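Long-range contacts in putative chitobiase (PDB 3HNM), which is of unknown function but contains an F5/8 type C domain, a fold that commonly binds carbohydrates or other ligands, and holds a magnesium ion: residues S19-N24 and Y66-M71; F80-P85 and V127-P132. One frame throughout, in Å; residues are numbered along the deposited sequence.

Interaction 1: S19-N24 and Y66-M71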
ATOM      1  N   SER A  19      -6.058  -2.212  -9.397  1.00 44.48           N
ATOM      2  CA  SER A  19      -5.368  -1.212 -10.201  1.00 43.62           C
ATOM      3  C   SER A  19      -5.301   0.159  -9.514  1.00 42.28           C
ATOM      4  O   SER A  19      -6.335   0.780  -9.283  1.00 43.65           O
ATOM      5  CB  SER A  19      -6.070  -1.080 -11.550  1.00 43.90           C
ATOM      6  OG  SER A  19      -7.475  -1.145 -11.385  1.00 44.43           O
ATOM      7  N   VAL A  20      -4.091   0.623  -9.197  1.00 39.87           N
ATOM      8  CA  VAL A  20      -3.908   1.911  -8.538  1.00 37.48           C
ATOM      9  C   VAL A  20      -4.480   3.016  -9.403  1.00 37.46           C
ATOM     10  O   VAL A  20      -3.859   3.452 -10.377  1.00 37.35           O
ATOM     11  CB  VAL A  20      -2.423   2.195  -8.262  1.00 36.47           C
ATOM     12  CG1 VAL A  20      -2.264   3.540  -7.588  1.00 35.91           C
ATOM     13  CG2 VAL A  20      -1.854   1.115  -7.374  1.00 35.64           C
ATOM     14  N   ILE A  21      -5.676   3.460  -9.018  1.00 37.94           N
ATOM     15  CA  ILE A  21      -6.420   4.490  -9.730  1.00 36.86           C
ATOM     16  C   ILE A  21      -6.009   5.900  -9.306  1.00 35.50           C
ATOM     17  O   ILE A  21      -6.442   6.887  -9.901  1.00 35.56           O
ATOM     18  CB  ILE A  21      -7.964   4.281  -9.537  1.00 38.46           C
ATOM     19  CG1 ILE A  21      -8.745   5.126 -10.546  1.00 40.51           C
ATOM     20  CG2 ILE A  21      -8.396   4.669  -8.112  1.00 39.10           C
ATOM     21  CD1 ILE A  21     -10.248   5.145 -10.287  1.00 41.87           C
ATOM     22  N   ASP A  22      -5.177   6.014  -8.280  1.00 34.50           N
ATOM     23  CA  ASP A  22      -4.729   7.338  -7.877  1.00 33.77           C
ATOM     24  C   ASP A  22      -3.616   7.348  -6.837  1.00 32.83           C
ATOM     25  O   ASP A  22      -3.581   6.516  -5.930  1.00 33.20           O
ATOM     26  CB  ASP A  22      -5.913   8.170  -7.388  1.00 34.79           C
ATOM     27  CG  ASP A  22      -5.498   9.554  -6.957  1.00 37.96           C
ATOM     28  OD1 ASP A  22      -4.460  10.036  -7.443  1.00 42.37           O
ATOM     29  OD2 ASP A  22      -6.196  10.175  -6.141  1.00 39.81           O
ATOM     30  N   PHE A  23      -2.696   8.291  -6.991  1.00 30.77           N
ATOM     31  CA  PHE A  23      -1.593   8.432  -6.055  1.00 30.54           C
ATOM     32  C   PHE A  23      -1.042   9.852  -6.154  1.00 29.88           C
ATOM     33  O   PHE A  23      -1.459  10.622  -7.023  1.00 30.24           O
ATOM     34  CB  PHE A  23      -0.511   7.376  -6.345  1.00 31.12           C
ATOM     35  CG  PHE A  23       0.111   7.492  -7.715  1.00 32.17           C
ATOM     36  CD1 PHE A  23       1.168   8.366  -7.940  1.00 32.86           C
ATOM     37  CD2 PHE A  23      -0.369   6.739  -8.783  1.00 33.12           C
ATOM     38  CE1 PHE A  23       1.738   8.495  -9.205  1.00 32.20           C
ATOM     39  CE2 PHE A  23       0.192   6.860 -10.052  1.00 32.00           C
ATOM     40  CZ  PHE A  23       1.247   7.741 -10.257  1.00 32.06           C
ATOM     41  N   ASN A  24      -0.129  10.208  -5.256  1.00 28.26           N
ATOM     42  CA  ASN A  24       0.446  11.548  -5.271  1.00 27.69           C
ATOM     43  C   ASN A  24       1.975  11.553  -5.273  1.00 27.99           C
ATOM     44  O   ASN A  24       2.591  12.617  -5.333  1.00 26.98           O
ATOM     45  CB  ASN A  24      -0.075  12.367  -4.074  1.00 25.89           C
ATOM     46  CG  ASN A  24       0.664  12.062  -2.771  1.00 26.16           C
ATOM     47  OD1 ASN A  24       1.058  10.928  -2.513  1.00 26.56           O
ATOM     48  ND2 ASN A  24       0.833  13.074  -1.939  1.00 26.86           N
ATOM     49  N   TYR A  66      -0.129   8.918  -0.563  1.00 23.44           N
ATOM     50  CA  TYR A  66      -1.330   8.102  -0.514  1.00 23.46           C
ATOM     51  C   TYR A  66      -1.566   7.380  -1.819  1.00 26.01           C
ATOM     52  O   TYR A  66      -1.009   7.737  -2.849  1.00 28.26           O
ATOM     53  CB  TYR A  66      -2.529   8.973  -0.197  1.00 18.42           C
ATOM     54  CG  TYR A  66      -3.003   9.764  -1.365  1.00 15.42           C
ATOM     55  CD1 TYR A  66      -3.871   9.211  -2.288  1.00 16.20           C
ATOM     56  CD2 TYR A  66      -2.589  11.068  -1.552  1.00 15.35           C
ATOM     57  CE1 TYR A  66      -4.324   9.948  -3.379  1.00 16.49           C
ATOM     58  CE2 TYR A  66      -3.032  11.818  -2.640  1.00 16.19           C
ATOM     59  CZ  TYR A  66      -3.903  11.255  -3.550  1.00 16.18           C
ATOM     60  OH  TYR A  66      -4.364  12.006  -4.611  1.00 13.98           O
ATOM     61  N   PHE A  67      -2.403   6.359  -1.769  1.00 28.29           N
ATOM     62  CA  PHE A  67      -2.689   5.573  -2.947  1.00 30.09           C
ATOM     63  C   PHE A  67      -4.137   5.178  -2.875  1.00 31.64           C
ATOM     64  O   PHE A  67      -4.654   4.975  -1.788  1.00 32.75           O
ATOM     65  CB  PHE A  67      -1.851   4.315  -2.925  1.00 30.63           C
ATOM     66  CG  PHE A  67      -0.389   4.560  -2.871  1.00 30.99           C
ATOM     67  CD1 PHE A  67       0.328   4.734  -4.041  1.00 32.43           C
ATOM     68  CD2 PHE A  67       0.290   4.527  -1.657  1.00 30.91           C
ATOM     69  CE1 PHE A  67       1.709   4.859  -4.011  1.00 33.83           C
ATOM     70  CE2 PHE A  67       1.678   4.653  -1.611  1.00 32.73           C
ATOM     71  CZ  PHE A  67       2.389   4.815  -2.790  1.00 33.85           C
ATOM     72  N   VAL A  68      -4.783   5.044  -4.022  1.00 33.36           N
ATOM     73  CA  VAL A  68      -6.186   4.668  -4.048  1.00 35.38           C
ATOM     74  C   VAL A  68      -6.349   3.435  -4.916  1.00 35.85           C
ATOM     75  O   VAL A  68      -6.413   3.531  -6.138  1.00 36.88           O
ATOM     76  CB  VAL A  68      -7.040   5.808  -4.625  1.00 36.47           C
ATOM     77  CG1 VAL A  68      -8.512   5.455  -4.542  1.00 37.15           C
ATOM     78  CG2 VAL A  68      -6.732   7.100  -3.888  1.00 36.20           C
ATOM     79  N   PHE A  69      -6.415   2.273  -4.285  1.00 36.58           N
ATOM     80  CA  PHE A  69      -6.544   1.021  -5.021  1.00 37.02           C
ATOM     81  C   PHE A  69      -7.968   0.716  -5.420  1.00 37.63           C
ATOM     82  O   PHE A  69      -8.875   0.840  -4.611  1.00 38.55           O
ATOM     83  CB  PHE A  69      -6.022  -0.106  -4.157  1.00 36.07           C
ATOM     84  CG  PHE A  69      -4.659   0.150  -3.620  1.00 36.33           C
ATOM     85  CD1 PHE A  69      -3.554   0.106  -4.459  1.00 35.95           C
ATOM     86  CD2 PHE A  69      -4.472   0.447  -2.276  1.00 35.72           C
ATOM     87  CE1 PHE A  69      -2.284   0.349  -3.964  1.00 36.32           C
ATOM     88  CE2 PHE A  69      -3.199   0.691  -1.771  1.00 35.58           C
ATOM     89  CZ  PHE A  69      -2.105   0.642  -2.615  1.00 35.18           C
ATOM     90  N   ASP A  70      -8.171   0.310  -6.666  1.00 39.57           N
ATOM     91  CA  ASP A  70      -9.515  -0.041  -7.122  1.00 41.18           C
ATOM     92  C   ASP A  70      -9.625  -1.566  -7.243  1.00 41.98           C
ATOM     93  O   ASP A  70      -9.196  -2.139  -8.239  1.00 40.64           O
ATOM     94  CB  ASP A  70      -9.819   0.600  -8.477  1.00 40.84           C
ATOM     95  CG  ASP A  70     -11.241   0.346  -8.919  1.00 42.49           C
ATOM     96  OD1 ASP A  70     -11.827  -0.639  -8.410  1.00 42.56           O
ATOM     97  OD2 ASP A  70     -11.770   1.111  -9.765  1.00 42.56           O
HETATM   98  N   MSE A  71     -10.220  -2.217  -6.245  1.00 44.27           N
HETATM   99  CA  MSE A  71     -10.343  -3.675  -6.246  1.00 46.63           C
HETATM  100  C   MSE A  71     -11.242  -4.249  -7.329  1.00 46.72           C
HETATM  101  O   MSE A  71     -11.375  -5.468  -7.439  1.00 46.14           O
HETATM  102  CB  MSE A  71     -10.820  -4.157  -4.883  1.00 48.87           C
HETATM  103  CG  MSE A  71      -9.782  -4.019  -3.797  1.00 55.18           C
HETATM  104 SE   MSE A  71     -10.503  -4.397  -2.021  1.00 62.03          SE
HETATM  105  CE  MSE A  71     -10.381  -6.346  -2.050  1.00 62.78           C
TER
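V20 and F69 form the close-packed side of this contact, with CG2 of V20 lying 3.5 Å from CE1 of F69 and meeting the phenyl ring at its edge. The CG1 branch of V20 is anti to the backbone N (chi1 180°), which turns the other methyl, CG2, to the aromatic neighbour. On the same face F23 touches F67 through its first side-chain carbon, CB of F23 being 3.6 Å from CD1 of F67. The F67 ring also meets W53 edge-to-face; the broad phenyl rings of F67 and F69 suit a buried face, and the branched V20 fits beside F69. The backbones run antiparallel: 20-23 is an outermost strand of the five-stranded sheet of an F5/8 type C beta sandwich, and 65-71 is its inner neighbour. Their pairing is interrupted by a classic beta bulge, in which I21 and D22 both face V68. The I21 N donates to V68 O at 3.0 Å, and the exposed I21 lays its CG2 methyl 3.7 Å from CG1 of the buried V68. Toward solvent the contact becomes polar, although the Y66 ring still covers much surface, with backbone N24 N and F23 C over one of its faces. The Y66 hydroxyl OH gives a hydrogen bond of 3.0 Å to OD2 of D22 on the syn side of the carboxylate, whose plane stands 82° from the ring; this bond would probably steady the acid's charge. The exposed N24, its amide plane 32° from the ring, suits this end because one amide can accept Y66 N through OD1 at 3.0 Å, from well above its plane, and donate through ND2 to P64 O, just before the strand. At the far end S19 O receives D70 N at 3.2 Å, while the D70 carboxylate turns to G72 N and R137.

Interaction 2: F80-P85 and V127-P132; sequences FGFANP and VNMDVP
This is an antiparallel strand pairing whose apolar side chains face the interior of the beta sandwich, at the edge of the four-stranded sheet, with 127-136 outermost and 74-83 beside it. The strands run at 175° to each other. Two hydrogen-bonded pairs fix them, one on each side of the G81–N128 pair. F82 and V127 exchange both backbone bonds, with V127 N 2.9 Å from F82 O, as do F80 and M129, with M129 N 2.8 Å from F80 O. Between them G81 suits the close approach of the strands: N128 ND2 lies 3.3 Å from G81 CA, where a side-chain carbon would run into it and crowd V127 O. On the other face, V127 sits over one side of the F82 ring in a CH-pi contact, its CB 3.9 Å from the F82 ring centroid and 24° off the ring normal. CG of F82 lies between its backbone N and carbonyl carbon (chi1 53°), a setting that brings the ring beside the valine. M129, a selenomethionine, bends at its last torsion and brings CE to the edge of the F80 ring, 3.4 Å from CD1 of F80. Its SE lies 5.2 Å from the F80 centroid in an oblique Met-aromatic contact. Both phenyl rings also meet F141 of the opposing sheet, and F82 packs edge-to-face with W117. An alanine in place of F82 would probably leave V127 without its aromatic partner and open a gap beside F141 and W117. Aromatic rings, a branched valine and a flexible selenomethionine thus meet in the interior through dispersion and weak CH-pi and Met-aromatic attraction, while four backbone bonds pair the N-H and C=O groups of F80, F82, V127 and M129.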
ATOM      1  N   PHE A  80      -6.221  -5.652   6.581  1.00 46.13           N
ATOM      2  CA  PHE A  80      -5.451  -4.906   5.590  1.00 43.83           C
ATOM      3  C   PHE A  80      -4.018  -4.818   6.095  1.00 42.37           C
ATOM      4  O   PHE A  80      -3.776  -4.759   7.298  1.00 42.24           O
ATOM      5  CB  PHE A  80      -6.034  -3.497   5.414  1.00 44.16           C
ATOM      6  CG  PHE A  80      -5.214  -2.599   4.524  1.00 43.72           C
ATOM      7  CD1 PHE A  80      -4.067  -1.975   5.007  1.00 42.53           C
ATOM      8  CD2 PHE A  80      -5.568  -2.407   3.194  1.00 43.40           C
ATOM      9  CE1 PHE A  80      -3.285  -1.184   4.181  1.00 41.54           C
ATOM     10  CE2 PHE A  80      -4.789  -1.615   2.360  1.00 42.40           C
ATOM     11  CZ  PHE A  80      -3.646  -1.004   2.855  1.00 41.50           C
ATOM     12  N   GLY A  81      -3.064  -4.817   5.178  1.00 41.16           N
ATOM     13  CA  GLY A  81      -1.678  -4.725   5.591  1.00 39.59           C
ATOM     14  C   GLY A  81      -0.773  -4.521   4.403  1.00 38.68           C
ATOM     15  O   GLY A  81      -1.236  -4.458   3.269  1.00 38.38           O
ATOM     16  N   PHE A  82       0.521  -4.414   4.652  1.00 38.50           N
ATOM     17  CA  PHE A  82       1.476  -4.227   3.568  1.00 39.13           C
ATOM     18  C   PHE A  82       2.765  -4.958   3.909  1.00 39.70           C
ATOM     19  O   PHE A  82       2.884  -5.545   4.985  1.00 40.26           O
ATOM     20  CB  PHE A  82       1.736  -2.727   3.348  1.00 37.71           C
ATOM     21  CG  PHE A  82       2.152  -1.988   4.598  1.00 37.35           C
ATOM     22  CD1 PHE A  82       3.483  -1.986   5.017  1.00 36.64           C
ATOM     23  CD2 PHE A  82       1.208  -1.301   5.365  1.00 36.93           C
ATOM     24  CE1 PHE A  82       3.865  -1.313   6.175  1.00 35.09           C
ATOM     25  CE2 PHE A  82       1.581  -0.624   6.529  1.00 35.73           C
ATOM     26  CZ  PHE A  82       2.912  -0.629   6.934  1.00 35.22           C
ATOM     27  N   ALA A  83       3.724  -4.933   2.995  1.00 39.12           N
ATOM     28  CA  ALA A  83       5.001  -5.591   3.232  1.00 40.56           C
ATOM     29  C   ALA A  83       6.181  -4.819   2.623  1.00 41.15           C
ATOM     30  O   ALA A  83       6.294  -4.690   1.402  1.00 42.23           O
ATOM     31  CB  ALA A  83       4.964  -7.007   2.672  1.00 40.17           C
ATOM     32  N   ASN A  84       7.056  -4.308   3.478  1.00 38.80           N
ATOM     33  CA  ASN A  84       8.215  -3.582   3.014  1.00 38.66           C
ATOM     34  C   ASN A  84       8.925  -4.352   1.896  1.00 39.85           C
ATOM     35  O   ASN A  84       8.714  -5.559   1.720  1.00 39.74           O
ATOM     36  CB  ASN A  84       9.166  -3.320   4.181  1.00 37.76           C
ATOM     37  CG  ASN A  84       8.768  -2.093   4.981  1.00 37.76           C
ATOM     38  OD1 ASN A  84       8.760  -2.106   6.222  1.00 35.61           O
ATOM     39  ND2 ASN A  84       8.434  -1.015   4.269  1.00 37.95           N
ATOM     40  N   PRO A  85       9.758  -3.654   1.106  1.00 40.47           N
ATOM     41  CA  PRO A  85      10.486  -4.286   0.006  1.00 40.80           C
ATOM     42  C   PRO A  85      11.377  -5.406   0.486  1.00 40.38           C
ATOM     43  O   PRO A  85      11.858  -5.393   1.620  1.00 39.88           O
ATOM     44  CB  PRO A  85      11.281  -3.132  -0.583  1.00 40.52           C
ATOM     45  CG  PRO A  85      10.357  -1.995  -0.388  1.00 41.26           C
ATOM     46  CD  PRO A  85       9.915  -2.193   1.043  1.00 40.74           C
ATOM     47  N   VAL A 127       3.148  -5.936   7.882  1.00 43.24           N
ATOM     48  CA  VAL A 127       2.411  -5.139   8.856  1.00 43.61           C
ATOM     49  C   VAL A 127       0.941  -5.202   8.487  1.00 45.02           C
ATOM     50  O   VAL A 127       0.491  -4.510   7.575  1.00 44.69           O
ATOM     51  CB  VAL A 127       2.843  -3.667   8.867  1.00 41.48           C
ATOM     52  CG1 VAL A 127       1.895  -2.870   9.738  1.00 38.57           C
ATOM     53  CG2 VAL A 127       4.258  -3.542   9.393  1.00 39.98           C
ATOM     54  N   ASN A 128       0.213  -6.066   9.191  1.00 47.14           N
ATOM     55  CA  ASN A 128      -1.218  -6.263   8.972  1.00 47.62           C
ATOM     56  C   ASN A 128      -1.975  -5.679  10.166  1.00 48.20           C
ATOM     57  O   ASN A 128      -1.430  -5.566  11.267  1.00 47.96           O
ATOM     58  CB  ASN A 128      -1.532  -7.755   8.829  1.00 47.96           C
ATOM     59  CG  ASN A 128      -0.896  -8.378   7.601  1.00 48.93           C
ATOM     60  OD1 ASN A 128      -0.886  -9.598   7.459  1.00 49.41           O
ATOM     61  ND2 ASN A 128      -0.373  -7.550   6.703  1.00 50.11           N
HETATM   62  N   MSE A 129      -3.233  -5.318   9.949  1.00 48.34           N
HETATM   63  CA  MSE A 129      -4.039  -4.721  11.002  1.00 49.14           C
HETATM   64  C   MSE A 129      -5.495  -5.179  10.908  1.00 48.43           C
HETATM   65  O   MSE A 129      -6.024  -5.355   9.812  1.00 48.11           O
HETATM   66  CB  MSE A 129      -3.981  -3.208  10.849  1.00 51.11           C
HETATM   67  CG  MSE A 129      -4.605  -2.748   9.528  1.00 55.54           C
HETATM   68 SE   MSE A 129      -3.926  -1.055   8.865  1.00 61.04          SE
HETATM   69  CE  MSE A 129      -2.382  -1.769   7.961  1.00 60.53           C
ATOM     70  N   ASP A 130      -6.145  -5.374  12.048  1.00 46.76           N
ATOM     71  CA  ASP A 130      -7.539  -5.772  12.015  1.00 45.90           C
ATOM     72  C   ASP A 130      -8.387  -4.524  11.766  1.00 44.75           C
ATOM     73  O   ASP A 130      -8.395  -3.587  12.565  1.00 44.20           O
ATOM     74  CB  ASP A 130      -7.943  -6.462  13.323  1.00 46.70           C
ATOM     75  CG  ASP A 130      -7.545  -7.938  13.357  1.00 47.40           C
ATOM     76  OD1 ASP A 130      -7.498  -8.556  12.267  1.00 46.70           O
ATOM     77  OD2 ASP A 130      -7.298  -8.478  14.467  1.00 46.79           O
ATOM     78  N   VAL A 131      -9.089  -4.530  10.638  1.00 43.50           N
ATOM     79  CA  VAL A 131      -9.932  -3.420  10.215  1.00 43.24           C
ATOM     80  C   VAL A 131     -11.425  -3.708  10.404  1.00 42.51           C
ATOM     81  O   VAL A 131     -11.927  -4.730   9.938  1.00 44.42           O
ATOM     82  CB  VAL A 131      -9.648  -3.100   8.717  1.00 43.86           C
ATOM     83  CG1 VAL A 131     -10.945  -2.903   7.931  1.00 44.07           C
ATOM     84  CG2 VAL A 131      -8.785  -1.864   8.628  1.00 44.81           C
ATOM     85  N   PRO A 132     -12.161  -2.793  11.066  1.00 41.28           N
ATOM     86  CA  PRO A 132     -13.601  -2.949  11.312  1.00 40.74           C
ATOM     87  C   PRO A 132     -14.393  -3.413  10.090  1.00 40.78           C
ATOM     88  O   PRO A 132     -14.367  -2.764   9.048  1.00 40.21           O
ATOM     89  CB  PRO A 132     -14.027  -1.553  11.762  1.00 39.63           C
ATOM     90  CG  PRO A 132     -12.830  -1.049  12.472  1.00 40.10           C
ATOM     91  CD  PRO A 132     -11.695  -1.481  11.551  1.00 41.94           C
TER

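How the interactions relate
Interactions 1 and 2 lie on opposite sides of the chain's centre, one in each sheet of the sandwich, with centres 16 Å apart and nearest atoms about 5 Å apart, so they do not touch. Strands 65-71 and 74-83 follow each other along the chain and carry it from one sheet to the other. F141 connects the two contacts: its backbone bonds to F67, and its ring packs on F80 and F82. The magnesium ion, held by S43, D46, N48, T51 and G158, is about 9 Å from the side chain of F69 and about 10 Å from that of F82; neither contact supplies a ligand.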